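Local coordinates for uric acid degradation bifunctional protein TTL (Arabidopsis thaliana, PDB 2Q37) that catalyses the last two steps of urate breakdown, hydrolysing 5-hydroxyisourate and decarboxylating the product OHCU stereoselectively to (S)-allantoin, the decarboxylation being the task of its helical N-terminal domain, at residues A[72-82]-A[129-140]. Numbering follows the deposited sequence.
With 3AL (1-[(4S)-2,5-dioxoimidazolidin-4-yl]urea), chain B.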
ATOM      1  N   LEU A  72      -5.823  -0.964  -3.996  1.00 34.96           N
ATOM      2  CA  LEU A  72      -6.195  -2.299  -3.514  1.00 37.01           C
ATOM      3  C   LEU A  72      -7.623  -2.686  -3.888  1.00 38.88           C
ATOM      4  O   LEU A  72      -7.895  -3.853  -4.211  1.00 39.71           O
ATOM      5  CB  LEU A  72      -6.019  -2.386  -2.001  1.00 34.10           C
ATOM      6  CG  LEU A  72      -4.587  -2.146  -1.505  1.00 35.95           C
ATOM      7  CD1 LEU A  72      -4.552  -2.321   0.033  1.00 31.76           C
ATOM      8  CD2 LEU A  72      -3.605  -3.120  -2.209  1.00 29.26           C
ATOM      9  N   GLU A  73      -8.527  -1.712  -3.851  1.00 38.05           N
ATOM     10  CA  GLU A  73      -9.904  -1.983  -4.199  1.00 39.24           C
ATOM     11  C   GLU A  73      -9.952  -2.357  -5.671  1.00 39.32           C
ATOM     12  O   GLU A  73     -10.592  -3.352  -6.052  1.00 40.32           O
ATOM     13  CB  GLU A  73     -10.794  -0.755  -3.947  1.00 41.81           C
ATOM     14  CG  GLU A  73     -12.270  -1.005  -4.266  1.00 47.22           C
ATOM     15  CD  GLU A  73     -13.187   0.166  -3.903  1.00 51.98           C
ATOM     16  OE1 GLU A  73     -12.869   1.331  -4.258  1.00 53.77           O
ATOM     17  OE2 GLU A  73     -14.244  -0.088  -3.275  1.00 54.18           O
ATOM     18  N   ALA A  74      -9.253  -1.578  -6.495  1.00 35.62           N
ATOM     19  CA  ALA A  74      -9.249  -1.826  -7.923  1.00 34.49           C
ATOM     20  C   ALA A  74      -8.646  -3.167  -8.328  1.00 35.42           C
ATOM     21  O   ALA A  74      -9.128  -3.783  -9.284  1.00 34.99           O
ATOM     22  CB  ALA A  74      -8.550  -0.691  -8.652  1.00 32.59           C
ATOM     23  N   PHE A  75      -7.613  -3.628  -7.613  1.00 35.72           N
ATOM     24  CA  PHE A  75      -6.973  -4.899  -7.959  1.00 35.86           C
ATOM     25  C   PHE A  75      -7.953  -6.042  -7.717  1.00 37.94           C
ATOM     26  O   PHE A  75      -8.095  -6.962  -8.544  1.00 39.01           O
ATOM     27  CB  PHE A  75      -5.711  -5.170  -7.117  1.00 31.95           C
ATOM     28  CG  PHE A  75      -4.662  -4.096  -7.191  1.00 31.35           C
ATOM     29  CD1 PHE A  75      -4.540  -3.275  -8.312  1.00 28.78           C
ATOM     30  CD2 PHE A  75      -3.745  -3.944  -6.144  1.00 28.69           C
ATOM     31  CE1 PHE A  75      -3.506  -2.320  -8.383  1.00 29.05           C
ATOM     32  CE2 PHE A  75      -2.721  -2.999  -6.209  1.00 27.60           C
ATOM     33  CZ  PHE A  75      -2.596  -2.186  -7.327  1.00 26.74           C
ATOM     34  N   SER A  76      -8.617  -5.975  -6.568  1.00 36.82           N
ATOM     35  CA  SER A  76      -9.570  -6.993  -6.170  1.00 37.61           C
ATOM     36  C   SER A  76     -10.696  -7.188  -7.186  1.00 37.95           C
ATOM     37  O   SER A  76     -11.255  -8.276  -7.287  1.00 38.81           O
ATOM     38  CB  SER A  76     -10.178  -6.635  -4.813  1.00 37.80           C
ATOM     39  OG  SER A  76     -11.060  -5.527  -4.933  1.00 37.70           O
ATOM     40  N   ALA A  77     -11.023  -6.147  -7.944  1.00 36.49           N
ATOM     41  CA  ALA A  77     -12.109  -6.246  -8.915  1.00 35.90           C
ATOM     42  C   ALA A  77     -11.839  -7.199 -10.078  1.00 37.06           C
ATOM     43  O   ALA A  77     -12.750  -7.510 -10.862  1.00 38.64           O
ATOM     44  CB  ALA A  77     -12.444  -4.870  -9.458  1.00 31.71           C
ATOM     45  N   HIS A  78     -10.605  -7.666 -10.203  1.00 35.80           N
ATOM     46  CA  HIS A  78     -10.281  -8.542 -11.321  1.00 35.81           C
ATOM     47  C   HIS A  78     -10.260 -10.010 -10.996  1.00 34.71           C
ATOM     48  O   HIS A  78     -10.085 -10.414  -9.850  1.00 34.92           O
ATOM     49  CB  HIS A  78      -8.892  -8.235 -11.899  1.00 34.31           C
ATOM     50  CG  HIS A  78      -8.714  -6.832 -12.378  1.00 35.00           C
ATOM     51  ND1 HIS A  78      -9.209  -6.390 -13.586  1.00 35.95           N
ATOM     52  CD2 HIS A  78      -8.033  -5.791 -11.844  1.00 35.18           C
ATOM     53  CE1 HIS A  78      -8.833  -5.138 -13.781  1.00 35.94           C
ATOM     54  NE2 HIS A  78      -8.118  -4.751 -12.738  1.00 36.97           N
ATOM     55  N   PRO A  79     -10.469 -10.831 -12.018  1.00 34.55           N
ATOM     56  CA  PRO A  79     -10.430 -12.278 -11.827  1.00 35.31           C
ATOM     57  C   PRO A  79      -8.927 -12.619 -11.876  1.00 36.78           C
ATOM     58  O   PRO A  79      -8.151 -11.954 -12.578  1.00 34.60           O
ATOM     59  CB  PRO A  79     -11.179 -12.814 -13.050  1.00 34.04           C
ATOM     60  CG  PRO A  79     -10.957 -11.735 -14.088  1.00 36.26           C
ATOM     61  CD  PRO A  79     -11.137 -10.474 -13.282  1.00 33.76           C
ATOM     62  N   GLN A  80      -8.503 -13.635 -11.130  1.00 39.36           N
ATOM     63  CA  GLN A  80      -7.097 -14.019 -11.153  1.00 41.93           C
ATOM     64  C   GLN A  80      -6.736 -14.454 -12.565  1.00 43.83           C
ATOM     65  O   GLN A  80      -7.619 -14.739 -13.382  1.00 44.09           O
ATOM     66  CB  GLN A  80      -6.839 -15.203 -10.234  1.00 42.91           C
ATOM     67  CG  GLN A  80      -7.317 -15.045  -8.821  1.00 46.95           C
ATOM     68  CD  GLN A  80      -6.839 -16.193  -7.954  1.00 51.27           C
ATOM     69  OE1 GLN A  80      -7.010 -17.374  -8.303  1.00 53.19           O
ATOM     70  NE2 GLN A  80      -6.228 -15.860  -6.821  1.00 51.64           N
ATOM     71  N   ILE A  81      -5.440 -14.502 -12.858  1.00 44.63           N
ATOM     72  CA  ILE A  81      -4.994 -14.960 -14.164  1.00 44.84           C
ATOM     73  C   ILE A  81      -5.123 -16.483 -14.150  1.00 46.51           C
ATOM     74  O   ILE A  81      -4.392 -17.175 -13.437  1.00 45.94           O
ATOM     75  CB  ILE A  81      -3.526 -14.576 -14.431  1.00 43.12           C
ATOM     76  CG1 ILE A  81      -3.413 -13.056 -14.622  1.00 42.56           C
ATOM     77  CG2 ILE A  81      -3.007 -15.334 -15.650  1.00 38.65           C
ATOM     78  CD1 ILE A  81      -4.216 -12.493 -15.801  1.00 37.63           C
ATOM     79  N   GLY A  82      -6.062 -16.996 -14.936  1.00 48.66           N
ATOM     80  CA  GLY A  82      -6.288 -18.430 -14.984  1.00 50.37           C
ATOM     81  C   GLY A  82      -7.749 -18.723 -14.699  1.00 51.44           C
ATOM     82  O   GLY A  82      -8.187 -19.873 -14.697  1.00 53.21           O
ATOM     83  N   PHE A 129      -2.636  -8.988  -2.077  1.00 31.90           N
ATOM     84  CA  PHE A 129      -3.585  -8.711  -3.151  1.00 30.92           C
ATOM     85  C   PHE A 129      -3.245  -9.732  -4.229  1.00 30.25           C
ATOM     86  O   PHE A 129      -2.177 -10.356  -4.172  1.00 31.28           O
ATOM     87  CB  PHE A 129      -3.450  -7.265  -3.654  1.00 30.49           C
ATOM     88  CG  PHE A 129      -2.029  -6.800  -3.815  1.00 32.97           C
ATOM     89  CD1 PHE A 129      -1.274  -7.164  -4.945  1.00 32.37           C
ATOM     90  CD2 PHE A 129      -1.429  -5.996  -2.832  1.00 32.01           C
ATOM     91  CE1 PHE A 129       0.056  -6.735  -5.094  1.00 32.37           C
ATOM     92  CE2 PHE A 129      -0.090  -5.557  -2.968  1.00 31.01           C
ATOM     93  CZ  PHE A 129       0.655  -5.928  -4.100  1.00 30.96           C
ATOM     94  N   ILE A 130      -4.137  -9.936  -5.191  1.00 28.30           N
ATOM     95  CA  ILE A 130      -3.867 -10.922  -6.238  1.00 27.13           C
ATOM     96  C   ILE A 130      -2.821 -10.442  -7.245  1.00 26.00           C
ATOM     97  O   ILE A 130      -2.459  -9.266  -7.278  1.00 26.19           O
ATOM     98  CB  ILE A 130      -5.164 -11.309  -7.022  1.00 26.23           C
ATOM     99  CG1 ILE A 130      -5.756 -10.085  -7.709  1.00 26.53           C
ATOM    100  CG2 ILE A 130      -6.197 -11.882  -6.076  1.00 24.57           C
ATOM    101  CD1 ILE A 130      -6.804 -10.448  -8.733  1.00 25.71           C
ATOM    102  N   PHE A 131      -2.330 -11.370  -8.058  1.00 25.46           N
ATOM    103  CA  PHE A 131      -1.345 -11.061  -9.085  1.00 25.70           C
ATOM    104  C   PHE A 131      -2.030 -10.266 -10.229  1.00 25.79           C
ATOM    105  O   PHE A 131      -2.954 -10.766 -10.884  1.00 26.45           O
ATOM    106  CB  PHE A 131      -0.750 -12.370  -9.605  1.00 23.73           C
ATOM    107  CG  PHE A 131       0.190 -12.192 -10.758  1.00 26.23           C
ATOM    108  CD1 PHE A 131       1.406 -11.525 -10.592  1.00 25.97           C
ATOM    109  CD2 PHE A 131      -0.128 -12.706 -12.020  1.00 25.76           C
ATOM    110  CE1 PHE A 131       2.298 -11.379 -11.680  1.00 27.20           C
ATOM    111  CE2 PHE A 131       0.757 -12.565 -13.111  1.00 25.86           C
ATOM    112  CZ  PHE A 131       1.968 -11.901 -12.939  1.00 22.91           C
ATOM    113  N   ILE A 132      -1.571  -9.037 -10.456  1.00 24.44           N
ATOM    114  CA  ILE A 132      -2.129  -8.149 -11.487  1.00 23.49           C
ATOM    115  C   ILE A 132      -1.153  -7.948 -12.643  1.00 24.96           C
ATOM    116  O   ILE A 132       0.005  -7.588 -12.447  1.00 24.85           O
ATOM    117  CB  ILE A 132      -2.457  -6.752 -10.912  1.00 23.02           C
ATOM    118  CG1 ILE A 132      -3.385  -6.894  -9.695  1.00 22.73           C
ATOM    119  CG2 ILE A 132      -3.131  -5.877 -11.991  1.00 20.19           C
ATOM    120  CD1 ILE A 132      -4.761  -7.485 -10.030  1.00 22.09           C
ATOM    121  N   ILE A 133      -1.628  -8.181 -13.854  1.00 25.95           N
ATOM    122  CA  ILE A 133      -0.797  -8.027 -15.034  1.00 27.68           C
ATOM    123  C   ILE A 133      -1.745  -7.813 -16.190  1.00 29.40           C
ATOM    124  O   ILE A 133      -2.804  -8.449 -16.250  1.00 30.01           O
ATOM    125  CB  ILE A 133       0.028  -9.306 -15.318  1.00 27.14           C
ATOM    126  CG1 ILE A 133       1.137  -9.016 -16.337  1.00 27.00           C
ATOM    127  CG2 ILE A 133      -0.875 -10.396 -15.889  1.00 25.56           C
ATOM    128  CD1 ILE A 133       1.978 -10.275 -16.755  1.00 23.64           C
ATOM    129  N   CYS A 134      -1.383  -6.908 -17.089  1.00 29.74           N
ATOM    130  CA  CYS A 134      -2.196  -6.657 -18.261  1.00 31.77           C
ATOM    131  C   CYS A 134      -1.955  -7.880 -19.147  1.00 32.89           C
ATOM    132  O   CYS A 134      -0.836  -8.127 -19.580  1.00 32.88           O
ATOM    133  CB  CYS A 134      -1.731  -5.373 -18.959  1.00 32.67           C
ATOM    134  SG  CYS A 134      -2.701  -4.867 -20.417  1.00 38.03           S
ATOM    135  N   ALA A 135      -2.998  -8.677 -19.364  1.00 35.31           N
ATOM    136  CA  ALA A 135      -2.921  -9.874 -20.211  1.00 37.62           C
ATOM    137  C   ALA A 135      -3.361  -9.423 -21.600  1.00 40.08           C
ATOM    138  O   ALA A 135      -4.035  -8.394 -21.727  1.00 44.24           O
ATOM    139  CB  ALA A 135      -3.867 -10.924 -19.688  1.00 34.93           C
ATOM    140  N   SER A 136      -3.003 -10.138 -22.652  1.00 40.56           N
ATOM    141  CA  SER A 136      -3.454  -9.666 -23.966  1.00 43.15           C
ATOM    142  C   SER A 136      -3.008 -10.523 -25.115  1.00 45.31           C
ATOM    143  O   SER A 136      -3.818 -11.153 -25.802  1.00 49.19           O
ATOM    144  CB  SER A 136      -2.996  -8.240 -24.218  1.00 40.83           C
ATOM    145  OG  SER A 136      -4.129  -7.399 -24.345  1.00 37.44           O
ATOM    146  N   GLY A 137      -1.713 -10.504 -25.361  1.00 45.59           N
ATOM    147  CA  GLY A 137      -1.170 -11.343 -26.400  1.00 44.39           C
ATOM    148  C   GLY A 137      -0.389 -12.303 -25.539  1.00 43.91           C
ATOM    149  O   GLY A 137       0.441 -13.072 -26.012  1.00 46.76           O
ATOM    150  N   ARG A 138      -0.666 -12.257 -24.245  1.00 42.01           N
ATOM    151  CA  ARG A 138       0.048 -13.102 -23.325  1.00 42.53           C
ATOM    152  C   ARG A 138      -0.611 -14.454 -23.147  1.00 42.82           C
ATOM    153  O   ARG A 138      -1.833 -14.609 -23.245  1.00 40.89           O
ATOM    154  CB  ARG A 138       0.186 -12.396 -21.980  1.00 44.11           C
ATOM    155  CG  ARG A 138       0.512 -10.910 -22.113  1.00 47.59           C
ATOM    156  CD  ARG A 138       1.956 -10.571 -21.781  1.00 51.50           C
ATOM    157  NE  ARG A 138       2.010  -9.494 -20.786  1.00 55.51           N
ATOM    158  CZ  ARG A 138       1.715  -8.216 -21.031  1.00 56.89           C
ATOM    159  NH1 ARG A 138       1.355  -7.830 -22.260  1.00 54.90           N
ATOM    160  NH2 ARG A 138       1.740  -7.326 -20.029  1.00 56.49           N
ATOM    161  N   THR A 139       0.245 -15.433 -22.897  1.00 43.74           N
ATOM    162  CA  THR A 139      -0.141 -16.808 -22.662  1.00 43.83           C
ATOM    163  C   THR A 139      -0.181 -17.018 -21.149  1.00 43.85           C
ATOM    164  O   THR A 139       0.392 -16.226 -20.395  1.00 41.97           O
ATOM    165  CB  THR A 139       0.909 -17.733 -23.278  1.00 44.94           C
ATOM    166  OG1 THR A 139       0.748 -17.742 -24.703  1.00 44.34           O
ATOM    167  CG2 THR A 139       0.778 -19.138 -22.731  1.00 48.20           C
ATOM    168  N   HIS A 140      -0.878 -18.057 -20.696  1.00 43.98           N
ATOM    169  CA  HIS A 140      -0.914 -18.335 -19.264  1.00 44.06           C
ATOM    170  C   HIS A 140       0.489 -18.737 -18.827  1.00 43.56           C
ATOM    171  O   HIS A 140       0.908 -18.481 -17.690  1.00 44.07           O
ATOM    172  CB  HIS A 140      -1.903 -19.454 -18.949  1.00 44.12           C
ATOM    173  CG  HIS A 140      -3.330 -19.021 -19.019  1.00 46.08           C
ATOM    174  ND1 HIS A 140      -4.176 -19.407 -20.034  1.00 47.64           N
ATOM    175  CD2 HIS A 140      -4.051 -18.208 -18.213  1.00 46.48           C
ATOM    176  CE1 HIS A 140      -5.360 -18.850 -19.850  1.00 48.99           C
ATOM    177  NE2 HIS A 140      -5.310 -18.117 -18.751  1.00 48.68           N
TER
HETATM  178  C4  3AL B 200      -6.648  -8.672 -15.013  1.00 34.92           C
HETATM  179  C5  3AL B 200      -7.912  -8.639 -15.714  1.00 34.46           C
HETATM  180  O5  3AL B 200      -9.062  -8.793 -15.392  1.00 37.63           O
HETATM  181  N7  3AL B 200      -7.692  -8.356 -17.076  1.00 36.27           N
HETATM  182  C8  3AL B 200      -6.318  -8.231 -17.215  1.00 36.27           C
HETATM  183  O8  3AL B 200      -5.784  -7.982 -18.288  1.00 34.99           O
HETATM  184  N9  3AL B 200      -5.660  -8.422 -16.002  1.00 36.03           N
HETATM  185  N3  3AL B 200      -6.496  -9.904 -14.241  1.00 32.20           N
HETATM  186  C2  3AL B 200      -5.247 -10.033 -13.460  1.00 28.33           C
HETATM  187  N1  3AL B 200      -5.139 -11.045 -12.810  1.00 30.29           N
HETATM  188  O2  3AL B 200      -4.354  -9.063 -13.505  1.00 26.49           O
HETATM  189  O   HOH W   1      -3.853 -13.348 -10.799  1.00 28.80           O
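Phe75 turns its ring edge toward the face of Phe129, the planes meeting at 57° with centroids 5.5 Å apart, an edge-to-face pair. Over one face of Phe75, toward the rim, sits Leu72 N. Leu72 adds CD2 beside Phe129 CD2 (3.7 Å), and Ile132 crosses Phe75 at about a right angle, its CD1 3.8 Å from Phe75 CB. At the other end the His140 ring takes Ile81 CG2 at its edge, near the ring plane. Between these ends both segments line the (S)-allantoin pocket. Backbone groups of 129-140 make most of the ligand hydrogen bonds: Ile133 N donates to O2, Ile133 O accepts from N9 at 2.9 Å, and Ala135 N meets O8 almost straight (172°). Ligand N1 donates to Phe131 O at 2.9 Å and to Pro79 O, which also accepts weakly from N3. A water joins Ile81 N to Phe131 O. With CG beside its backbone N (chi1 -58°), His78, the proton donor, brings ND1 within 3.0 Å of ligand O5 in a weak, bent bond, while NE2 is hydrogen-bonded to Gln166 OE1. Replacing this imidazole by an alanine is likely to leave O5 and Gln166 OE1 without these partners. Glu100 OE1 adds a further ligand hydrogen bond in this OHCU decarboxylase active site, set between the loop following helix 68-76 and the irregular segment linking helices 110-127 and 140-150.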